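Long-range contacts in diaminopimelate decarboxylase (Aquifex aeolicus, PDB 2P3E), which probably catalyses the pyridoxal-phosphate-dependent decarboxylation of meso-diaminopimelate to L-lysine, the final step of lysine biosynthesis in this bacterium: residues G33-Y37 with D310-L316; V64-F68 with G375-A380. All coordinates share one frame; numbering follows the deposited sequence.

In the fold
Both contacts are buried and lie side by side, with centres about 14 Å apart. Along the chain their segments alternate: 33-37, 64-68, 310-316, 375-380. Interaction 1 lies within the mixed-sheet domain. It joins the start of strand 36-40 to the loop after strand 304-309. Interaction 2 joins the two domains of this class II decarboxylase fold. It brings the loop after strand 59-63 of the pyridoxal-binding barrel against the loop after strand 368-371 of the mixed sheet. The two contacts touch where Y37 OH packs on G378 and F379, and L316 CD1 on G378. Interaction 1 thus lies directly against the loop that carries Y377, a probable cofactor- and substrate-binding residue.

Interaction 1: residues G33-Y37 with D310-L316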
loop_
_atom_site.group_PDB
_atom_site.type_symbol
_atom_site.label_atom_id
_atom_site.label_comp_id
_atom_site.label_asym_id
_atom_site.label_seq_id
_atom_site.Cartn_x
_atom_site.Cartn_y
_atom_site.Cartn_z
ATOM N N GLY B 33 -1.556 21.603 6.880
ATOM C CA GLY B 33 -1.994 20.447 7.653
ATOM C C GLY B 33 -0.985 19.295 7.625
ATOM O O GLY B 33 -0.004 19.333 6.875
ATOM N N THR B 34 -1.215 18.284 8.465
ATOM C CA THR B 34 -0.401 17.063 8.458
ATOM C C THR B 34 -1.331 15.852 8.320
ATOM O O THR B 34 -2.513 15.956 8.643
ATOM C CB THR B 34 0.466 16.912 9.753
ATOM O OG1 THR B 34 -0.375 17.021 10.908
ATOM C CG2 THR B 34 1.566 17.978 9.819
ATOM N N PRO B 35 -0.811 14.705 7.818
ATOM C CA PRO B 35 0.530 14.485 7.262
ATOM C C PRO B 35 0.802 15.363 6.040
ATOM O O PRO B 35 -0.125 15.688 5.294
ATOM C CB PRO B 35 0.509 13.003 6.836
ATOM C CG PRO B 35 -0.612 12.394 7.621
ATOM C CD PRO B 35 -1.638 13.480 7.779
ATOM N N LEU B 36 2.066 15.747 5.862
ATOM C CA LEU B 36 2.491 16.613 4.763
ATOM C C LEU B 36 3.807 16.125 4.159
ATOM O O LEU B 36 4.818 15.977 4.871
ATOM C CB LEU B 36 2.675 18.064 5.264
ATOM C CG LEU B 36 2.958 19.153 4.221
ATOM C CD1 LEU B 36 1.757 19.293 3.286
ATOM C CD2 LEU B 36 3.278 20.518 4.880
ATOM N N TYR B 37 3.795 15.873 2.852
ATOM C CA TYR B 37 5.033 15.625 2.117
ATOM C C TYR B 37 5.591 16.939 1.599
ATOM O O TYR B 37 4.908 17.686 0.883
ATOM C CB TYR B 37 4.793 14.669 0.949
ATOM C CG TYR B 37 4.923 13.199 1.311
ATOM C CD1 TYR B 37 3.794 12.386 1.493
ATOM C CD2 TYR B 37 6.182 12.621 1.471
ATOM C CE1 TYR B 37 3.935 11.007 1.815
ATOM C CE2 TYR B 37 6.327 11.277 1.808
ATOM C CZ TYR B 37 5.206 10.479 1.977
ATOM O OH TYR B 37 5.406 9.143 2.290
ATOM N N ASP B 310 0.041 11.268 13.359
ATOM C CA ASP B 310 -1.083 11.209 12.409
ATOM C C ASP B 310 -0.730 10.596 11.055
ATOM O O ASP B 310 -1.596 10.410 10.201
ATOM C CB ASP B 310 -1.809 12.571 12.274
ATOM C CG ASP B 310 -0.915 13.707 11.744
ATOM O OD1 ASP B 310 0.267 13.502 11.386
ATOM O OD2 ASP B 310 -1.433 14.844 11.678
ATOM N N ALA B 311 0.541 10.269 10.868
ATOM C CA ALA B 311 0.999 9.601 9.653
ATOM C C ALA B 311 1.318 8.170 9.972
ATOM O O ALA B 311 1.909 7.863 11.020
ATOM C CB ALA B 311 2.239 10.290 9.063
ATOM N N GLY B 312 0.944 7.275 9.074
ATOM C CA GLY B 312 1.209 5.854 9.291
ATOM C C GLY B 312 1.664 5.136 8.041
ATOM O O GLY B 312 2.120 5.758 7.057
ATOM N N MET B 313 1.539 3.809 8.076
ATOM C CA MET B 313 1.969 2.973 6.964
ATOM C C MET B 313 1.198 3.295 5.679
ATOM O O MET B 313 1.647 2.957 4.575
ATOM C CB MET B 313 1.839 1.489 7.330
ATOM C CG MET B 313 0.395 1.011 7.492
ATOM S SD MET B 313 0.313 -0.709 8.060
ATOM C CE MET B 313 0.984 -1.614 6.640
ATOM N N ASN B 314 0.032 3.911 5.843
ATOM C CA ASN B 314 -0.773 4.411 4.729
ATOM C C ASN B 314 -0.096 5.555 3.993
ATOM O O ASN B 314 -0.384 5.782 2.813
ATOM C CB ASN B 314 -2.141 4.899 5.236
ATOM C CG ASN B 314 -2.024 6.029 6.269
ATOM O OD1 ASN B 314 -1.390 5.888 7.326
ATOM N ND2 ASN B 314 -2.654 7.151 5.970
ATOM N N ASP B 315 0.776 6.279 4.701
ATOM C CA ASP B 315 1.504 7.443 4.149
ATOM C C ASP B 315 2.913 7.069 3.718
ATOM O O ASP B 315 3.376 7.489 2.653
ATOM C CB ASP B 315 1.573 8.577 5.183
ATOM C CG ASP B 315 0.192 9.101 5.573
ATOM O OD1 ASP B 315 -0.507 9.687 4.707
ATOM O OD2 ASP B 315 -0.192 8.929 6.750
ATOM N N LEU B 316 3.593 6.279 4.557
ATOM C CA LEU B 316 4.960 5.834 4.284
ATOM C C LEU B 316 5.059 4.411 4.764
ATOM O O LEU B 316 5.023 4.146 5.973
ATOM C CB LEU B 316 5.996 6.714 5.019
ATOM C CG LEU B 316 7.488 6.328 4.902
ATOM C CD1 LEU B 316 7.980 6.276 3.458
ATOM C CD2 LEU B 316 8.375 7.278 5.727
#
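T34 and P35 meet D310, A311 and D315 where the chain, with a cis peptide bond before P35, enters strand 36-40. This strand belongs to the beta-sheet domain of the fold-type III pyridoxal-phosphate enzymes. T34 OG1 donates to D310 OD2 at 2.5 Å, a short bond made on the syn lone pair. P35 is the apolar bump beside this bond. Its CG touches D310 O at 3.4 Å. The same atom meets A311 CB at 3.8 Å and the D315 carboxylate. Y37 reaches over from the strand, and its OH donates to D315 O at 2.6 Å. That oxygen lies in plane at the ring edge, but the hydroxyl comes from above the carbonyl plane, 46° out.

In the second shell, D310 CG stands between its backbone N and carbonyl carbon (chi1 61°), which turns OD2 to T34 while OD1 accepts from T293 OG1 and Q294 N on strand 289-301. With an alanine here, T34 OG1 would probably lose its acceptor, and T293 OG1 and Q294 N the other oxygen of the same carboxylate. G312 O accepts from both D315 N and L316 N, and G312 N donates to the anti lone pair of D315 OD2 at 3.1 Å.

Interaction 2: residues V64-F68 with G375-A380; sequences VKANF and GAYGFA
A66 packs on A376 and Y377 where the two domains of the fold-type III pyridoxal-phosphate enzymes meet, a TIM-like alpha/beta barrel and a beta-sheet domain. A66 CA makes a CH-pi contact over one face of the Y377 ring, 3.9 Å from its centroid and offset toward the rim. A66 CB is a bump set in the corner between A376 CB and Y377 CZ, 4.0 Å from each. A380 CB is a second bump. It fills the dip between K65 O and A66 O, 3.7 Å from both.

K65 is the probable attachment site of the cofactor, which is not bound to it here. Its chain is extended beyond CG and runs obliquely past the Y377 hydroxyl, with CE 3.4 Å from Y377 OH. Y377 probably binds both cofactor and substrate, so this contact probably helps to shape the active site. Y385 of the second subunit packs on Y377 and A380.

F68 closes the other end of the contact, against F379 and A380. Its CZ meets the edge of the F379 ring, and the two side chains cross at about a right angle. F68 CE2 also reaches A380 CA at 3.8 Å.

Polar groups lock the loops together. N67 CG is anti to the backbone N (chi1 -164°), which carries ND2 to G375 O at 2.9 Å. The N-H points almost straight at G375 O (178°), which lies in the plane of the N67 amide; the donor is tilted 22° from the carbonyl plane. N67 ND2 also bonds Y39 OH, and N67 OD1 accepts from N69 N, so the amide is fixed in rotation. A water donates to A66 O and accepts from G378 N and A380 N. A66 O also takes Y377 N at 2.8 Å, in the carbonyl plane and on a lone pair.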
loop_
_atom_site.group_PDB
_atom_site.type_symbol
_atom_site.label_atom_id
_atom_site.label_comp_id
_atom_site.label_asym_id
_atom_site.label_seq_id
_atom_site.Cartn_x
_atom_site.Cartn_y
_atom_site.Cartn_z
ATOM N N VAL B 64 10.375 6.799 -12.948
ATOM C CA VAL B 64 9.096 7.338 -12.512
ATOM C C VAL B 64 8.461 6.555 -11.345
ATOM O O VAL B 64 7.723 7.122 -10.541
ATOM C CB VAL B 64 8.138 7.472 -13.732
ATOM C CG1 VAL B 64 6.770 8.004 -13.302
ATOM C CG2 VAL B 64 8.786 8.434 -14.782
ATOM N N LYS B 65 8.781 5.273 -11.222
ATOM C CA LYS B 65 8.291 4.465 -10.101
ATOM C C LYS B 65 8.575 5.071 -8.710
ATOM O O LYS B 65 7.816 4.831 -7.761
ATOM C CB LYS B 65 8.875 3.037 -10.166
ATOM C CG LYS B 65 10.425 2.988 -10.143
ATOM C CD LYS B 65 10.891 1.540 -10.198
ATOM C CE LYS B 65 12.401 1.520 -10.266
ATOM N NZ LYS B 65 12.876 0.114 -10.210
ATOM N N ALA B 66 9.664 5.834 -8.578
ATOM C CA ALA B 66 10.054 6.405 -7.280
ATOM C C ALA B 66 9.051 7.441 -6.769
ATOM O O ALA B 66 8.855 7.566 -5.565
ATOM C CB ALA B 66 11.440 7.024 -7.356
ATOM N N ASN B 67 8.447 8.190 -7.688
ATOM C CA ASN B 67 7.567 9.319 -7.363
ATOM C C ASN B 67 6.881 9.821 -8.629
ATOM O O ASN B 67 7.564 10.267 -9.556
ATOM C CB ASN B 67 8.368 10.482 -6.745
ATOM C CG ASN B 67 7.468 11.495 -6.047
ATOM O OD1 ASN B 67 6.473 11.964 -6.621
ATOM N ND2 ASN B 67 7.797 11.826 -4.806
ATOM N N PHE B 68 5.548 9.740 -8.663
ATOM C CA PHE B 68 4.779 10.065 -9.845
ATOM C C PHE B 68 4.155 11.457 -9.851
ATOM O O PHE B 68 3.346 11.752 -10.723
ATOM C CB PHE B 68 3.700 8.978 -10.172
ATOM C CG PHE B 68 2.747 8.676 -9.057
ATOM C CD1 PHE B 68 1.810 9.617 -8.633
ATOM C CD2 PHE B 68 2.776 7.422 -8.423
ATOM C CE1 PHE B 68 0.920 9.336 -7.594
ATOM C CE2 PHE B 68 1.886 7.125 -7.395
ATOM C CZ PHE B 68 0.962 8.084 -6.965
ATOM N N GLY B 375 11.180 10.920 -0.086
ATOM C CA GLY B 375 10.819 11.444 -1.413
ATOM C C GLY B 375 10.664 10.386 -2.498
ATOM O O GLY B 375 10.066 10.636 -3.557
ATOM N N ALA B 376 11.192 9.195 -2.218
ATOM C CA ALA B 376 11.186 8.071 -3.158
ATOM C C ALA B 376 10.529 6.871 -2.507
ATOM O O ALA B 376 10.851 6.531 -1.353
ATOM C CB ALA B 376 12.612 7.728 -3.610
ATOM N N TYR B 377 9.599 6.233 -3.227
ATOM C CA TYR B 377 8.833 5.086 -2.675
ATOM C C TYR B 377 8.128 5.464 -1.354
ATOM O O TYR B 377 8.027 4.658 -0.429
ATOM C CB TYR B 377 9.768 3.863 -2.519
ATOM C CG TYR B 377 10.583 3.648 -3.779
ATOM C CD1 TYR B 377 9.979 3.138 -4.935
ATOM C CD2 TYR B 377 11.926 4.002 -3.835
ATOM C CE1 TYR B 377 10.708 2.951 -6.118
ATOM C CE2 TYR B 377 12.669 3.833 -5.025
ATOM C CZ TYR B 377 12.048 3.309 -6.151
ATOM O OH TYR B 377 12.777 3.135 -7.303
ATOM N N GLY B 378 7.676 6.715 -1.278
ATOM C CA GLY B 378 6.955 7.230 -0.105
ATOM C C GLY B 378 5.498 7.428 -0.490
ATOM O O GLY B 378 4.679 6.510 -0.404
ATOM N N PHE B 379 5.171 8.615 -0.991
ATOM C CA PHE B 379 3.829 8.818 -1.503
ATOM C C PHE B 379 3.451 7.775 -2.561
ATOM O O PHE B 379 2.288 7.386 -2.658
ATOM C CB PHE B 379 3.625 10.231 -2.096
ATOM C CG PHE B 379 2.173 10.561 -2.317
ATOM C CD1 PHE B 379 1.437 11.204 -1.323
ATOM C CD2 PHE B 379 1.526 10.182 -3.495
ATOM C CE1 PHE B 379 0.070 11.501 -1.512
ATOM C CE2 PHE B 379 0.153 10.449 -3.685
ATOM C CZ PHE B 379 -0.571 11.107 -2.689
ATOM N N ALA B 380 4.423 7.327 -3.345
ATOM C CA ALA B 380 4.193 6.372 -4.429
ATOM C C ALA B 380 3.485 5.078 -3.955
ATOM O O ALA B 380 2.715 4.478 -4.711
ATOM C CB ALA B 380 5.509 6.048 -5.166
HETATM O O HOH W 1 7.186 8.595 -3.503
#